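Side-chain contacts in putative polysaccharide deacetylase (Bdellovibrio bacteriovorus HD100, PDB 5JP6), which is a zinc-binding peptidoglycan deacetylase of carbohydrate esterase family 4, probably removing acetyl groups from amino sugars of the prey cell wall: residues Ala51-Leu56 / Leu90-Asn95; Glu96-Asn101 / Glu112-Val117. The protein carries 1 engineered substitution. One frame throughout, in Å; residues are numbered along the deposited sequence.

Interaction 1 (Ala51-Leu56 / Leu90-Asn95); sequences ANPEAL and LTLFEN
Pro53 packs against Leu92 and Phe93 where the capped start of helix 53-66 meets the turn joining helices 87-90 and 94-98, in the all-helical N-terminal part of the chain. Pro53 CA and Phe93 CA, the nearest pair of CA atoms, are 6.2 Å apart. Followed outward, Pro53 points its CB at the aromatic ring, meeting Phe93 CD1 at 3.8 Å. The next atom, CG, the apex of the ring pucker, lies over one face of Phe93 and has two further neighbours: Pro53 CG is 3.7 Å from the backbone O of Leu92 and 3.9 Å from Leu92 CG, the two side chains crossing at roughly a right angle. The proline edge formed by CB and CG is thus shared between an aromatic face, a backbone carbonyl and an aliphatic branch point. Leu92 reaches it because its CG stands opposite the backbone N (chi1 -171°), which brings the end of the side chain nearer than its CB direction alone would suggest. Helix 24-39 adds to the packing, with Asn37 against Leu92 and Ala33 against Phe93.

The proline suits its place at the head of a helix, since the first turn asks no N-H of it. The residue before it, Asn52, is the N-cap: its OD1 accepts from Glu54 N at 2.9 Å, a bent bond (132° at the hydrogen) with the donor tilted out of the carbonyl plane, while its backbone O takes Leu56 N and starts the helical turns. The bound zinc ion is about 13 Å from the Pro53 side chain, and the contact is plain structural packing. One turn on from Pro53, Leu56 reaches the edge of the same aromatic ring, its CD1 lying 4.3 Å from Phe93 CE1.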
loop_
_atom_site.group_PDB
_atom_site.type_symbol
_atom_site.label_atom_id
_atom_site.label_comp_id
_atom_site.label_asym_id
_atom_site.label_seq_id
_atom_site.Cartn_x
_atom_site.Cartn_y
_atom_site.Cartn_z
ATOM N N ALA A 51 -13.722 -1.172 -12.729
ATOM C CA ALA A 51 -14.274 -2.091 -11.748
ATOM C C ALA A 51 -13.300 -2.300 -10.603
ATOM O O ALA A 51 -13.256 -3.379 -10.014
ATOM C CB ALA A 51 -14.616 -3.415 -12.404
ATOM N N ASN A 52 -12.527 -1.269 -10.265
ATOM C CA ASN A 52 -11.714 -1.350 -9.065
ATOM C C ASN A 52 -12.649 -1.510 -7.841
ATOM O O ASN A 52 -13.586 -0.747 -7.664
ATOM C CB ASN A 52 -10.880 -0.108 -8.896
ATOM C CG ASN A 52 -10.028 -0.168 -7.658
ATOM O OD1 ASN A 52 -10.489 0.103 -6.549
ATOM N ND2 ASN A 52 -8.781 -0.478 -7.841
ATOM N N PRO A 53 -12.394 -2.497 -6.981
ATOM C CA PRO A 53 -13.343 -2.719 -5.880
ATOM C C PRO A 53 -13.610 -1.489 -5.012
ATOM O O PRO A 53 -14.749 -1.297 -4.590
ATOM C CB PRO A 53 -12.665 -3.822 -5.069
ATOM C CG PRO A 53 -11.913 -4.598 -6.111
ATOM C CD PRO A 53 -11.352 -3.544 -7.035
ATOM N N GLU A 54 -12.601 -0.662 -4.771
ATOM C CA GLU A 54 -12.816 0.550 -3.967
ATOM C C GLU A 54 -13.854 1.457 -4.661
ATOM O O GLU A 54 -14.786 1.992 -4.017
ATOM C CB GLU A 54 -11.520 1.326 -3.785
ATOM C CG GLU A 54 -11.615 2.457 -2.767
ATOM C CD GLU A 54 -10.293 3.138 -2.518
ATOM O OE1 GLU A 54 -9.356 2.897 -3.307
ATOM O OE2 GLU A 54 -10.191 3.895 -1.532
ATOM N N ALA A 55 -13.681 1.634 -5.965
ATOM C CA ALA A 55 -14.610 2.464 -6.751
ATOM C C ALA A 55 -15.995 1.825 -6.790
ATOM O O ALA A 55 -17.011 2.536 -6.658
ATOM C CB ALA A 55 -14.108 2.665 -8.170
ATOM N N LEU A 56 -16.044 0.492 -6.971
ATOM C CA LEU A 56 -17.341 -0.229 -7.038
ATOM C C LEU A 56 -18.122 -0.002 -5.728
ATOM O O LEU A 56 -19.320 0.340 -5.732
ATOM C CB LEU A 56 -17.123 -1.726 -7.238
ATOM C CG LEU A 56 -16.624 -2.190 -8.607
ATOM C CD1 LEU A 56 -16.506 -3.702 -8.612
ATOM C CD2 LEU A 56 -17.582 -1.715 -9.702
ATOM N N LEU A 90 -11.837 -13.897 -3.900
ATOM C CA LEU A 90 -12.518 -13.095 -2.907
ATOM C C LEU A 90 -11.527 -12.118 -2.199
ATOM O O LEU A 90 -11.911 -11.011 -1.783
ATOM C CB LEU A 90 -13.234 -13.980 -1.887
ATOM C CG LEU A 90 -14.063 -13.278 -0.812
ATOM C CD1 LEU A 90 -15.177 -12.438 -1.431
ATOM C CD2 LEU A 90 -14.630 -14.339 0.137
ATOM N N THR A 91 -10.255 -12.518 -2.110
ATOM C CA THR A 91 -9.257 -11.640 -1.485
ATOM C C THR A 91 -9.179 -10.261 -2.140
ATOM O O THR A 91 -8.771 -9.296 -1.503
ATOM C CB THR A 91 -7.833 -12.242 -1.357
ATOM O OG1 THR A 91 -7.214 -12.399 -2.639
ATOM C CG2 THR A 91 -7.893 -13.568 -0.606
ATOM N N LEU A 92 -9.567 -10.163 -3.409
ATOM C CA LEU A 92 -9.577 -8.877 -4.105
ATOM C C LEU A 92 -10.523 -7.861 -3.424
ATOM O O LEU A 92 -10.321 -6.662 -3.538
ATOM C CB LEU A 92 -9.987 -9.085 -5.565
ATOM C CG LEU A 92 -9.858 -7.899 -6.495
ATOM C CD1 LEU A 92 -8.413 -7.432 -6.646
ATOM C CD2 LEU A 92 -10.416 -8.273 -7.860
ATOM N N PHE A 93 -11.573 -8.371 -2.781
ATOM C CA PHE A 93 -12.601 -7.550 -2.147
ATOM C C PHE A 93 -12.453 -7.466 -0.636
ATOM O O PHE A 93 -13.285 -6.882 0.033
ATOM C CB PHE A 93 -13.976 -8.133 -2.497
ATOM C CG PHE A 93 -14.330 -8.011 -3.932
ATOM C CD1 PHE A 93 -14.943 -6.846 -4.409
ATOM C CD2 PHE A 93 -14.051 -9.060 -4.822
ATOM C CE1 PHE A 93 -15.252 -6.717 -5.750
ATOM C CE2 PHE A 93 -14.388 -8.929 -6.161
ATOM C CZ PHE A 93 -14.972 -7.753 -6.621
ATOM N N GLU A 94 -11.410 -8.084 -0.088
ATOM C CA GLU A 94 -11.261 -8.174 1.366
ATOM C C GLU A 94 -11.257 -6.802 2.017
ATOM O O GLU A 94 -11.900 -6.604 3.058
ATOM C CB GLU A 94 -9.975 -8.904 1.724
ATOM C CG GLU A 94 -9.704 -9.030 3.203
ATOM C CD GLU A 94 -8.545 -9.928 3.540
ATOM O OE1 GLU A 94 -7.786 -10.323 2.642
ATOM O OE2 GLU A 94 -8.408 -10.196 4.786
ATOM N N ASN A 95 -10.508 -5.851 1.455
ATOM C CA ASN A 95 -10.433 -4.550 2.121
ATOM C C ASN A 95 -11.799 -3.889 2.163
ATOM O O ASN A 95 -12.168 -3.272 3.155
ATOM C CB ASN A 95 -9.445 -3.628 1.428
ATOM C CG ASN A 95 -8.028 -3.985 1.722
ATOM O OD1 ASN A 95 -7.732 -5.068 2.228
ATOM N ND2 ASN A 95 -7.137 -3.044 1.465
#

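Interaction 2 (Glu96-Asn101 / Glu112-Val117); sequences EIRDEN and ELLAQV
Ile97 and Leu114 run antiparallel alongside one another, and their closest atoms, Ile97 CG2 and Leu114 CD2, are 3.7 Å apart. This is the tight part of the contact, where Ile97 and Leu113 are buried. Both branches of Ile97 are used: chi1 of -64° puts CG2 anti to the backbone N and CG1 beside it, which aims CG2 at Leu114 and the CG1-CD1 arm at Leu113. That arm crosses Leu113 at about a right angle, with Ile97 CD1 3.9 Å from Leu113 CD1. Leu90 touches Ile97, Leu113 and Val117 from helix 87-90, and so extends the apolar patch.

The other flank is more open, since Arg98 and Leu114 are only partly buried. The same methyl, Leu114 CD2, also faces a charged group: it sits 3.9 Å above the plane of the Arg98 guanidinium, over its centre, and Leu114 CD1 comes within 3.8 Å of Arg98 NH1. The arginine chain is extended from CG to NE, and its CG also lies against Leu114, so the leucine supports both the stem and one face of the head. Polar partners lie elsewhere: Arg98 NH2 forms salt bridges with Glu94 and Asp118, which would be expected to hold the guanidinium over the methyl and to offset the nearby Arg339. Val117 is not in close contact with segment 96-101.

Past the end of helix 94-98, Asp99 OD1 accepts from Asn101 N at 2.8 Å; this makes an Asx turn, and the N-H meets OD1 from above the carboxylate plane. Overall, this is helix-helix packing in the all-helical N-terminal region, where short helix 94-98 packs on long helix 110-126 through an isoleucine-leucine seam bordered by Arg98.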
loop_
_atom_site.group_PDB
_atom_site.type_symbol
_atom_site.label_atom_id
_atom_site.label_comp_id
_atom_site.label_asym_id
_atom_site.label_seq_id
_atom_site.Cartn_x
_atom_site.Cartn_y
_atom_site.Cartn_z
ATOM N N GLU A 96 -12.574 -4.065 1.095
ATOM C CA GLU A 96 -13.914 -3.456 1.073
ATOM C C GLU A 96 -14.835 -4.150 2.076
ATOM O O GLU A 96 -15.643 -3.502 2.731
ATOM C CB GLU A 96 -14.509 -3.467 -0.330
ATOM C CG GLU A 96 -13.762 -2.599 -1.317
ATOM C CD GLU A 96 -13.543 -1.197 -0.825
ATOM O OE1 GLU A 96 -14.543 -0.568 -0.364
ATOM O OE2 GLU A 96 -12.396 -0.716 -0.951
ATOM N N ILE A 97 -14.684 -5.475 2.225
ATOM C CA ILE A 97 -15.521 -6.199 3.164
ATOM C C ILE A 97 -15.192 -5.809 4.621
ATOM O O ILE A 97 -16.095 -5.716 5.481
ATOM C CB ILE A 97 -15.387 -7.716 2.965
ATOM C CG1 ILE A 97 -15.902 -8.119 1.581
ATOM C CG2 ILE A 97 -16.060 -8.504 4.075
ATOM C CD1 ILE A 97 -15.326 -9.423 1.055
ATOM N N ARG A 98 -13.911 -5.542 4.873
ATOM C CA ARG A 98 -13.460 -5.131 6.216
ATOM C C ARG A 98 -13.797 -3.663 6.538
ATOM O O ARG A 98 -13.885 -3.296 7.725
ATOM C CB ARG A 98 -11.954 -5.355 6.391
ATOM C CG ARG A 98 -11.556 -6.818 6.408
ATOM C CD ARG A 98 -10.082 -7.002 6.742
ATOM N NE ARG A 98 -9.680 -8.381 6.643
ATOM C CZ ARG A 98 -9.942 -9.326 7.549
ATOM N NH1 ARG A 98 -10.532 -9.009 8.706
ATOM N NH2 ARG A 98 -9.677 -10.581 7.283
ATOM N N ASP A 99 -13.912 -2.830 5.487
ATOM C CA ASP A 99 -14.110 -1.398 5.646
ATOM C C ASP A 99 -15.430 -1.124 6.314
ATOM O O ASP A 99 -16.470 -1.387 5.725
ATOM C CB ASP A 99 -14.040 -0.701 4.291
ATOM C CG ASP A 99 -14.146 0.782 4.375
ATOM O OD1 ASP A 99 -14.514 1.366 5.435
ATOM O OD2 ASP A 99 -13.778 1.374 3.318
ATOM N N GLU A 100 -15.390 -0.585 7.539
ATOM C CA GLU A 100 -16.644 -0.270 8.278
ATOM C C GLU A 100 -17.583 0.665 7.502
ATOM O O GLU A 100 -18.763 0.660 7.775
ATOM C CB GLU A 100 -16.369 0.259 9.684
ATOM C CG GLU A 100 -15.920 -0.803 10.706
ATOM C CD GLU A 100 -16.928 -1.945 10.981
ATOM O OE1 GLU A 100 -18.117 -1.897 10.548
ATOM O OE2 GLU A 100 -16.508 -2.931 11.650
ATOM N N ASN A 101 -17.092 1.474 6.553
ATOM C CA ASN A 101 -17.982 2.307 5.721
ATOM C C ASN A 101 -18.962 1.457 4.913
ATOM O O ASN A 101 -20.038 1.940 4.576
ATOM C CB ASN A 101 -17.222 3.242 4.813
ATOM C CG ASN A 101 -16.607 4.403 5.566
ATOM O OD1 ASN A 101 -17.017 4.757 6.705
ATOM N ND2 ASN A 101 -15.639 5.011 4.944
ATOM N N GLU A 112 -19.014 -14.686 7.145
ATOM C CA GLU A 112 -18.801 -15.839 6.291
ATOM C C GLU A 112 -17.720 -15.541 5.252
ATOM O O GLU A 112 -16.873 -16.376 4.958
ATOM C CB GLU A 112 -20.110 -16.232 5.581
ATOM C CG GLU A 112 -21.180 -16.811 6.496
ATOM C CD GLU A 112 -21.928 -15.797 7.413
ATOM O OE1 GLU A 112 -21.883 -14.534 7.233
ATOM O OE2 GLU A 112 -22.616 -16.296 8.352
ATOM N N LEU A 113 -17.782 -14.347 4.662
ATOM C CA LEU A 113 -16.777 -13.951 3.674
ATOM C C LEU A 113 -15.394 -13.869 4.304
ATOM O O LEU A 113 -14.413 -14.355 3.735
ATOM C CB LEU A 113 -17.139 -12.611 3.009
ATOM C CG LEU A 113 -18.426 -12.660 2.135
ATOM C CD1 LEU A 113 -18.768 -11.248 1.624
ATOM C CD2 LEU A 113 -18.281 -13.624 0.957
ATOM N N LEU A 114 -15.315 -13.272 5.485
ATOM C CA LEU A 114 -14.018 -13.107 6.100
ATOM C C LEU A 114 -13.486 -14.486 6.559
ATOM O O LEU A 114 -12.277 -14.711 6.535
ATOM C CB LEU A 114 -14.008 -12.056 7.209
ATOM C CG LEU A 114 -14.258 -10.616 6.733
ATOM C CD1 LEU A 114 -14.205 -9.678 7.937
ATOM C CD2 LEU A 114 -13.246 -10.216 5.650
ATOM N N ALA A 115 -14.374 -15.428 6.937
ATOM C CA ALA A 115 -13.925 -16.776 7.278
ATOM C C ALA A 115 -13.275 -17.438 6.024
ATOM O O ALA A 115 -12.270 -18.134 6.130
ATOM C CB ALA A 115 -15.086 -17.618 7.842
ATOM N N GLN A 116 -13.862 -17.235 4.837
ATOM C CA GLN A 116 -13.341 -17.812 3.576
ATOM C C GLN A 116 -11.963 -17.230 3.294
ATOM O O GLN A 116 -11.035 -17.958 2.966
ATOM C CB GLN A 116 -14.280 -17.546 2.367
ATOM C CG GLN A 116 -15.510 -18.416 2.294
ATOM C CD GLN A 116 -15.141 -19.847 1.984
ATOM O OE1 GLN A 116 -15.297 -20.733 2.836
ATOM N NE2 GLN A 116 -14.577 -20.085 0.774
ATOM N N VAL A 117 -11.823 -15.907 3.443
ATOM C CA VAL A 117 -10.542 -15.269 3.185
ATOM C C VAL A 117 -9.486 -15.688 4.202
ATOM O O VAL A 117 -8.338 -16.007 3.842
ATOM C CB VAL A 117 -10.718 -13.721 3.094
ATOM C CG1 VAL A 117 -9.420 -13.025 3.165
ATOM C CG2 VAL A 117 -11.497 -13.391 1.818
#

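The two interactions follow one another along the chain, interaction 1 closing before interaction 2 opens, and their centres are 10 Å apart on the same side of the chain's centre. Helix 94-98 is common to both: the turn leading into it faces the start of helix 53-66, and its own residues face helix 110-126. The contacts also touch directly, Pro53 O lying 3.7 Å from Glu96 CG and Leu90 CD2 3.6 Å from Leu113 O. Together they place a short helix between two longer ones in the helical N-terminal region, while the salt bridge from Glu94 to Arg339 ties that packing to the part of the chain carrying the parallel sheet.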